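Long-range contacts in neurogenic locus protein delta (Drosophila melanogaster, PDB 7ALK), which acts as a ligand for the Notch receptor and is required for the correct separation of neural and epidermal cell lineages: residues Arg22-Glu27 / Gly37-Arg42; Cys171-Arg176 / Thr190-Cys195. All coordinates share one frame; numbering follows the deposited sequence.

Contact 1: residues Arg22-Glu27 / Gly37-Arg42. With NAG (2-acetamido-2-deoxy-beta-D-glucopyranose), chain B.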
ATOM      1  N   ARG A  22     -10.827  27.021 -19.175  1.00 46.39           N
ATOM      2  CA  ARG A  22      -9.736  27.759 -19.793  1.00 43.73           C
ATOM      3  C   ARG A  22      -8.499  26.859 -19.889  1.00 42.10           C
ATOM      4  O   ARG A  22      -8.524  25.682 -19.526  1.00 46.19           O
ATOM      5  CB  ARG A  22      -9.462  29.040 -19.004  1.00 48.34           C
ATOM      6  CG  ARG A  22      -8.606  30.083 -19.723  1.00 61.42           C
ATOM      7  CD  ARG A  22      -8.561  31.402 -18.969  1.00 66.87           C
ATOM      8  NE  ARG A  22      -7.231  31.998 -19.001  1.00 57.54           N
ATOM      9  CZ  ARG A  22      -6.959  33.192 -19.508  1.00 61.94           C
ATOM     10  NH1 ARG A  22      -7.904  33.951 -20.041  1.00 60.76           N
ATOM     11  NH2 ARG A  22      -5.705  33.638 -19.482  1.00 68.36           N
ATOM     12  N   CYS A  23      -7.405  27.410 -20.401  1.00 41.60           N
ATOM     13  CA  CYS A  23      -6.167  26.665 -20.558  1.00 39.37           C
ATOM     14  C   CYS A  23      -5.167  27.047 -19.474  1.00 39.63           C
ATOM     15  O   CYS A  23      -5.169  28.172 -18.967  1.00 40.88           O
ATOM     16  CB  CYS A  23      -5.561  26.906 -21.940  1.00 35.28           C
ATOM     17  SG  CYS A  23      -6.478  26.099 -23.261  1.00 36.99           S
ATOM     18  N   CYS A  24      -4.306  26.088 -19.128  1.00 37.29           N
ATOM     19  CA  CYS A  24      -3.339  26.302 -18.057  1.00 32.94           C
ATOM     20  C   CYS A  24      -2.327  27.378 -18.427  1.00 34.75           C
ATOM     21  O   CYS A  24      -1.938  28.192 -17.579  1.00 33.68           O
ATOM     22  CB  CYS A  24      -2.633  24.988 -17.729  1.00 28.98           C
ATOM     23  SG  CYS A  24      -3.688  23.527 -17.882  1.00 28.04           S
ATOM     24  N   SER A  25      -1.889  27.402 -19.686  1.00 31.31           N
ATOM     25  CA  SER A  25      -0.926  28.410 -20.114  1.00 38.06           C
ATOM     26  C   SER A  25      -1.583  29.767 -20.325  1.00 39.92           C
ATOM     27  O   SER A  25      -0.908  30.798 -20.227  1.00 39.37           O
ATOM     28  CB  SER A  25      -0.224  27.954 -21.392  1.00 42.57           C
ATOM     29  OG  SER A  25       0.932  28.733 -21.648  1.00 51.31           O
ATOM     30  N   GLY A  26      -2.880  29.788 -20.617  1.00 42.32           N
ATOM     31  CA  GLY A  26      -3.628  31.024 -20.697  1.00 47.10           C
ATOM     32  C   GLY A  26      -3.594  31.738 -22.029  1.00 52.31           C
ATOM     33  O   GLY A  26      -4.006  32.903 -22.095  1.00 47.06           O
ATOM     34  N   GLU A  27      -3.125  31.088 -23.093  1.00 48.85           N
ATOM     35  CA  GLU A  27      -3.073  31.711 -24.410  1.00 44.85           C
ATOM     36  C   GLU A  27      -3.378  30.669 -25.473  1.00 46.85           C
ATOM     37  O   GLU A  27      -2.674  29.660 -25.576  1.00 51.48           O
ATOM     38  CB  GLU A  27      -1.706  32.352 -24.669  1.00 53.37           C
ATOM     39  CG  GLU A  27      -1.636  33.146 -25.966  1.00 59.09           C
ATOM     40  CD  GLU A  27      -0.238  33.638 -26.278  1.00 60.74           C
ATOM     41  OE1 GLU A  27       0.724  33.133 -25.661  1.00 57.80           O
ATOM     42  OE2 GLU A  27      -0.098  34.530 -27.142  1.00 68.59           O
ATOM     43  N   GLY A  37       1.159  25.944 -24.852  1.00 49.68           N
ATOM     44  CA  GLY A  37       1.915  26.012 -23.616  1.00 51.73           C
ATOM     45  C   GLY A  37       1.863  24.764 -22.759  1.00 47.41           C
ATOM     46  O   GLY A  37       2.713  24.577 -21.882  1.00 50.22           O
ATOM     47  N   SER A  38       0.861  23.912 -22.994  1.00 34.44           N
ATOM     48  CA  SER A  38       0.670  22.660 -22.265  1.00 32.38           C
ATOM     49  C   SER A  38       0.421  22.891 -20.777  1.00 39.40           C
ATOM     50  O   SER A  38       0.476  24.026 -20.293  1.00 37.36           O
ATOM     51  CB  SER A  38       1.870  21.728 -22.463  1.00 28.08           C
ATOM     52  OG  SER A  38       2.993  22.169 -21.718  1.00 29.71           O
ATOM     53  N   CYS A  39       0.147  21.814 -20.043  1.00 36.71           N
ATOM     54  CA  CYS A  39      -0.258  21.882 -18.642  1.00 29.62           C
ATOM     55  C   CYS A  39       0.734  21.095 -17.795  1.00 29.21           C
ATOM     56  O   CYS A  39       0.713  19.860 -17.797  1.00 33.31           O
ATOM     57  CB  CYS A  39      -1.676  21.340 -18.466  1.00 28.39           C
ATOM     58  SG  CYS A  39      -2.578  22.036 -17.072  1.00 46.94           S
ATOM     59  N   LYS A  40       1.591  21.806 -17.066  1.00 26.01           N
ATOM     60  CA  LYS A  40       2.596  21.177 -16.214  1.00 24.21           C
ATOM     61  C   LYS A  40       1.908  20.650 -14.958  1.00 22.39           C
ATOM     62  O   LYS A  40       1.560  21.425 -14.060  1.00 21.17           O
ATOM     63  CB  LYS A  40       3.699  22.173 -15.877  1.00 20.12           C
ATOM     64  CG  LYS A  40       4.174  22.972 -17.082  1.00 26.42           C
ATOM     65  CD  LYS A  40       5.665  23.268 -17.028  1.00 32.80           C
ATOM     66  CE  LYS A  40       6.485  22.007 -17.233  1.00 35.17           C
ATOM     67  NZ  LYS A  40       7.948  22.275 -17.208  1.00 28.07           N
ATOM     68  N   THR A  41       1.725  19.334 -14.887  1.00 18.47           N
ATOM     69  CA  THR A  41       0.806  18.717 -13.938  1.00 20.49           C
ATOM     70  C   THR A  41       1.548  18.169 -12.723  1.00 19.86           C
ATOM     71  O   THR A  41       2.467  17.354 -12.863  1.00 17.97           O
ATOM     72  CB  THR A  41       0.014  17.597 -14.613  1.00 21.70           C
ATOM     73  OG1 THR A  41      -0.657  18.116 -15.769  1.00 24.51           O
ATOM     74  CG2 THR A  41      -1.011  17.014 -13.653  1.00 20.06           C
ATOM     75  N   ARG A  42       1.136  18.610 -11.535  1.00 19.96           N
ATOM     76  CA  ARG A  42       1.490  17.989 -10.268  1.00 17.70           C
ATOM     77  C   ARG A  42       0.258  17.294  -9.699  1.00 20.66           C
ATOM     78  O   ARG A  42      -0.826  17.318 -10.289  1.00 19.77           O
ATOM     79  CB  ARG A  42       2.032  19.020  -9.273  1.00 17.70           C
ATOM     80  CG  ARG A  42       3.176  19.859  -9.790  1.00 17.57           C
ATOM     81  CD  ARG A  42       3.523  20.981  -8.822  1.00 18.77           C
ATOM     82  NE  ARG A  42       4.111  20.492  -7.581  1.00 22.86           N
ATOM     83  CZ  ARG A  42       4.526  21.273  -6.592  1.00 24.31           C
ATOM     84  NH1 ARG A  42       4.406  22.590  -6.654  1.00 19.54           N
ATOM     85  NH2 ARG A  42       5.081  20.720  -5.517  1.00 19.45           N
TER
HETATM   86  C1  NAG B   1      10.783  22.634 -11.150  1.00 26.76           C
HETATM   87  C2  NAG B   1      10.491  21.225 -10.666  1.00 29.70           C
HETATM   88  C3  NAG B   1      11.616  20.744  -9.761  1.00 32.68           C
HETATM   89  C4  NAG B   1      12.957  20.842 -10.483  1.00 29.52           C
HETATM   90  C5  NAG B   1      13.163  22.219 -11.121  1.00 32.99           C
HETATM   91  C6  NAG B   1      14.314  22.226 -12.099  1.00 32.63           C
HETATM   92  C7  NAG B   1       8.891  21.701  -8.834  1.00 32.09           C
HETATM   93  C8  NAG B   1       7.503  21.449  -8.328  1.00 25.05           C
HETATM   94  N2  NAG B   1       9.200  21.119 -10.001  1.00 30.08           N
HETATM   95  O3  NAG B   1      11.347  19.400  -9.375  1.00 36.21           O
HETATM   96  O4  NAG B   1      14.027  20.643  -9.564  1.00 25.95           O
HETATM   97  O5  NAG B   1      12.009  22.642 -11.867  1.00 32.41           O
HETATM   98  O6  NAG B   1      14.042  21.385 -13.213  1.00 32.13           O
HETATM   99  O7  NAG B   1       9.687  22.404  -8.217  1.00 37.63           O

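Contact 2: residues Cys171-Arg176 / Thr190-Cys195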
ATOM      1  N   CYS A 171      -4.384  -5.964  10.218  1.00 25.58           N
ATOM      2  CA  CYS A 171      -2.922  -5.943  10.177  1.00 21.26           C
ATOM      3  C   CYS A 171      -2.346  -5.577  11.543  1.00 20.47           C
ATOM      4  O   CYS A 171      -1.533  -4.660  11.681  1.00 24.65           O
ATOM      5  CB  CYS A 171      -2.410  -4.996   9.088  1.00 21.23           C
ATOM      6  SG  CYS A 171      -3.122  -5.259   7.444  1.00 23.53           S
ATOM      7  N   ALA A 172      -2.780  -6.306  12.566  1.00 17.01           N
ATOM      8  CA  ALA A 172      -2.352  -6.052  13.935  1.00 18.34           C
ATOM      9  C   ALA A 172      -1.692  -7.244  14.609  1.00 17.70           C
ATOM     10  O   ALA A 172      -0.851  -7.043  15.488  1.00 20.10           O
ATOM     11  CB  ALA A 172      -3.544  -5.598  14.792  1.00 17.77           C
ATOM     12  N   LYS A 173      -2.042  -8.470  14.228  1.00 19.17           N
ATOM     13  CA  LYS A 173      -1.492  -9.658  14.869  1.00 20.88           C
ATOM     14  C   LYS A 173      -0.130  -9.982  14.269  1.00 23.58           C
ATOM     15  O   LYS A 173      -0.023 -10.253  13.068  1.00 24.73           O
ATOM     16  CB  LYS A 173      -2.448 -10.838  14.710  1.00 18.97           C
ATOM     17  CG  LYS A 173      -2.001 -12.099  15.431  1.00 21.12           C
ATOM     18  CD  LYS A 173      -1.725 -11.821  16.899  1.00 22.90           C
ATOM     19  CE  LYS A 173      -1.265 -13.076  17.623  1.00 27.02           C
ATOM     20  NZ  LYS A 173      -2.280 -14.163  17.542  1.00 30.46           N
ATOM     21  N   PHE A 174       0.907  -9.959  15.102  1.00 20.20           N
ATOM     22  CA  PHE A 174       2.268 -10.214  14.650  1.00 24.26           C
ATOM     23  C   PHE A 174       2.564 -11.708  14.662  1.00 27.40           C
ATOM     24  O   PHE A 174       2.120 -12.437  15.555  1.00 25.63           O
ATOM     25  CB  PHE A 174       3.276  -9.471  15.530  1.00 23.84           C
ATOM     26  CG  PHE A 174       4.712  -9.782  15.206  1.00 25.66           C
ATOM     27  CD1 PHE A 174       5.372  -9.099  14.199  1.00 27.79           C
ATOM     28  CD2 PHE A 174       5.405 -10.751  15.916  1.00 30.79           C
ATOM     29  CE1 PHE A 174       6.692  -9.380  13.899  1.00 26.68           C
ATOM     30  CE2 PHE A 174       6.726 -11.035  15.619  1.00 24.66           C
ATOM     31  CZ  PHE A 174       7.368 -10.349  14.610  1.00 20.96           C
ATOM     32  N   CYS A 175       3.328 -12.155  13.665  1.00 29.34           N
ATOM     33  CA  CYS A 175       3.720 -13.554  13.556  1.00 24.24           C
ATOM     34  C   CYS A 175       4.902 -13.657  12.604  1.00 25.66           C
ATOM     35  O   CYS A 175       4.835 -13.157  11.478  1.00 27.20           O
ATOM     36  CB  CYS A 175       2.558 -14.420  13.054  1.00 24.25           C
ATOM     37  SG  CYS A 175       2.791 -16.196  13.291  1.00 18.75           S
ATOM     38  N   ARG A 176       5.975 -14.301  13.056  1.00 23.20           N
ATOM     39  CA  ARG A 176       7.132 -14.553  12.213  1.00 24.32           C
ATOM     40  C   ARG A 176       7.430 -16.047  12.217  1.00 23.33           C
ATOM     41  O   ARG A 176       7.522 -16.657  13.298  1.00 27.21           O
ATOM     42  CB  ARG A 176       8.365 -13.770  12.684  1.00 25.41           C
ATOM     43  CG  ARG A 176       9.516 -13.803  11.687  1.00 23.64           C
ATOM     44  CD  ARG A 176      10.835 -13.347  12.295  1.00 25.36           C
ATOM     45  NE  ARG A 176      10.794 -11.975  12.786  1.00 22.02           N
ATOM     46  CZ  ARG A 176      10.626 -11.639  14.059  1.00 24.37           C
ATOM     47  NH1 ARG A 176      10.463 -12.554  15.000  1.00 21.72           N
ATOM     48  NH2 ARG A 176      10.628 -10.352  14.395  1.00 24.28           N
ATOM     49  N   THR A 190      -4.585 -15.807  10.012  1.00 25.19           N
ATOM     50  CA  THR A 190      -4.894 -14.836  11.052  1.00 28.27           C
ATOM     51  C   THR A 190      -3.710 -14.542  11.965  1.00 24.35           C
ATOM     52  O   THR A 190      -3.796 -13.621  12.786  1.00 21.78           O
ATOM     53  CB  THR A 190      -6.081 -15.318  11.896  1.00 24.94           C
ATOM     54  OG1 THR A 190      -5.791 -16.609  12.447  1.00 27.43           O
ATOM     55  CG2 THR A 190      -7.338 -15.405  11.043  1.00 21.49           C
ATOM     56  N   GLY A 191      -2.621 -15.288  11.846  1.00 27.89           N
ATOM     57  CA  GLY A 191      -1.417 -15.034  12.601  1.00 29.61           C
ATOM     58  C   GLY A 191      -1.073 -16.037  13.690  1.00 29.67           C
ATOM     59  O   GLY A 191      -0.265 -15.708  14.569  1.00 26.10           O
ATOM     60  N   GLU A 192      -1.647 -17.238  13.660  1.00 30.77           N
ATOM     61  CA  GLU A 192      -1.387 -18.241  14.681  1.00 26.73           C
ATOM     62  C   GLU A 192      -0.187 -19.098  14.304  1.00 24.49           C
ATOM     63  O   GLU A 192       0.037 -19.396  13.127  1.00 27.59           O
ATOM     64  CB  GLU A 192      -2.616 -19.125  14.897  1.00 31.27           C
ATOM     65  CG  GLU A 192      -3.802 -18.386  15.494  1.00 36.41           C
ATOM     66  CD  GLU A 192      -3.453 -17.686  16.795  1.00 44.04           C
ATOM     67  OE1 GLU A 192      -2.712 -18.276  17.610  1.00 42.96           O
ATOM     68  OE2 GLU A 192      -3.914 -16.542  16.997  1.00 40.16           O
ATOM     69  N   ILE A 193       0.579 -19.496  15.317  1.00 24.28           N
ATOM     70  CA  ILE A 193       1.783 -20.293  15.119  1.00 20.65           C
ATOM     71  C   ILE A 193       1.397 -21.725  14.772  1.00 22.31           C
ATOM     72  O   ILE A 193       1.061 -22.523  15.654  1.00 24.56           O
ATOM     73  CB  ILE A 193       2.687 -20.244  16.365  1.00 18.52           C
ATOM     74  CG1 ILE A 193       3.202 -18.822  16.594  1.00 20.01           C
ATOM     75  CG2 ILE A 193       3.853 -21.208  16.228  1.00 22.90           C
ATOM     76  CD1 ILE A 193       4.073 -18.681  17.825  1.00 21.71           C
ATOM     77  N   ILE A 194       1.424 -22.053  13.484  1.00 22.74           N
ATOM     78  CA  ILE A 194       1.241 -23.425  13.027  1.00 24.28           C
ATOM     79  C   ILE A 194       2.619 -24.060  12.912  1.00 22.91           C
ATOM     80  O   ILE A 194       3.494 -23.546  12.207  1.00 25.66           O
ATOM     81  CB  ILE A 194       0.489 -23.478  11.690  1.00 27.42           C
ATOM     82  CG1 ILE A 194      -0.888 -22.826  11.830  1.00 28.53           C
ATOM     83  CG2 ILE A 194       0.356 -24.917  11.213  1.00 20.10           C
ATOM     84  CD1 ILE A 194      -1.774 -23.485  12.867  1.00 28.62           C
ATOM     85  N   CYS A 195       2.814 -25.174  13.604  1.00 25.78           N
ATOM     86  CA  CYS A 195       4.138 -25.746  13.771  1.00 25.14           C
ATOM     87  C   CYS A 195       4.432 -26.795  12.709  1.00 24.75           C
ATOM     88  O   CYS A 195       3.525 -27.413  12.143  1.00 29.41           O
ATOM     89  CB  CYS A 195       4.274 -26.363  15.158  1.00 29.49           C
ATOM     90  SG  CYS A 195       3.991 -25.179  16.476  1.00 34.17           S
TER

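Contact 1: residues Arg22-Glu27 / Gly37-Arg42
Two disulfides leave adjacent residues here: Cys24 is bonded to Cys39, and Cys23 to Cys35 in the intervening loop. The site belongs to the C2-like domain at the N terminus of the Notch ligand. Residues 22-27 lie in the loop between strands 3-12 and 40-48, and residues 37-42 run into the second of these strands. No hydrogen bond joins the two segments, so the Cys24-Cys39 bond is their main link. Its SG atoms are 2.0 Å apart, with a chi3 of -92°. Cys39 SG stands anti to its own backbone N (chi1 -152°), which carries it across to Cys24. His112 of strand 103-113 packs on both cysteines, and the bridge is buried.

Beside it, Ser25 lies against the backbone of Gly37. Ser25 OG is 3.5 Å from Gly37 CA, on the side where a CB would point; a CB there would probably be too close.

Farther along, Arg42 meets an N-acetylglucosamine (NAG) of a glycan. Its NE is hydrogen-bonded to Thr67 O, and its NH1 forms a salt bridge with Asp113. These two partners probably fix the turn of the guanidinium. An alanine in place of Arg42 would remove the guanidinium, and is likely to leave Asp113 without this charged mate and the sugar's methyl group without its flat support. Lys86 NZ hydrogen-bonds the same NAG. The acetamide methyl, NAG C8, sits over the centre of one guanidinium face, 3.5 Å from Arg42 CZ.

Contact 2: residues Cys171-Arg176 / Thr190-Cys195
The backbones of residues 171-176 and 190-195 come closest at Cys175 and Gly191, whose CA atoms are 5.4 Å apart. No backbone hydrogen bond joins them, so strands 173-174 and 193-195 do not pair. Gly191 has positive phi (110°), a backbone shape that suits glycine; a CB here would probably crowd Lys173 CG.

Lys173 lies alongside this backbone, with its CG 3.5 Å from Thr190 O. Bends at chi2 (54°) and chi4 then bring the amine to Glu192. Lys173 NZ forms a salt bridge of 2.9 Å with Glu192 OE2, and the two side chains cross at about a right angle. Cys175 also points toward the turn. Its SG lies 3.3 Å from Gly191 O. Its apolar neighbour is Ile193, with CG1 4.2 Å from Cys175 SG. The same sulfur is bonded to Cys187.

This is the disulfide-rich DSL domain, and no helix takes part. Strand 173-174 pairs antiparallel with strand 166-167, and Phe174 meets Tyr166 edge-to-face. Strand 193-195 is an outer strand of a separate three-stranded sheet, next to strand 183-187.

In the fold
Contacts 1 and 2 share no strand and do not touch. They lie on opposite sides of the chain's centre, with their own centres 51 Å apart. Contact 1 belongs to the C2-like domain, where a loop meets the start of a strand in a four-stranded sheet. Contact 2 belongs to the DSL domain, where the loop leading into strand 193-195 lies against strand 173-174 and Cys175. Both are partly buried: Cys24 and Cys39 in contact 1, Cys175 and Gly191 in contact 2, with more exposed residues around them. A disulfide joins the two segments of contact 1 directly. In contact 2 the disulfides lead elsewhere, and an exposed salt bridge spans the segments instead. A glycan borders contact 1.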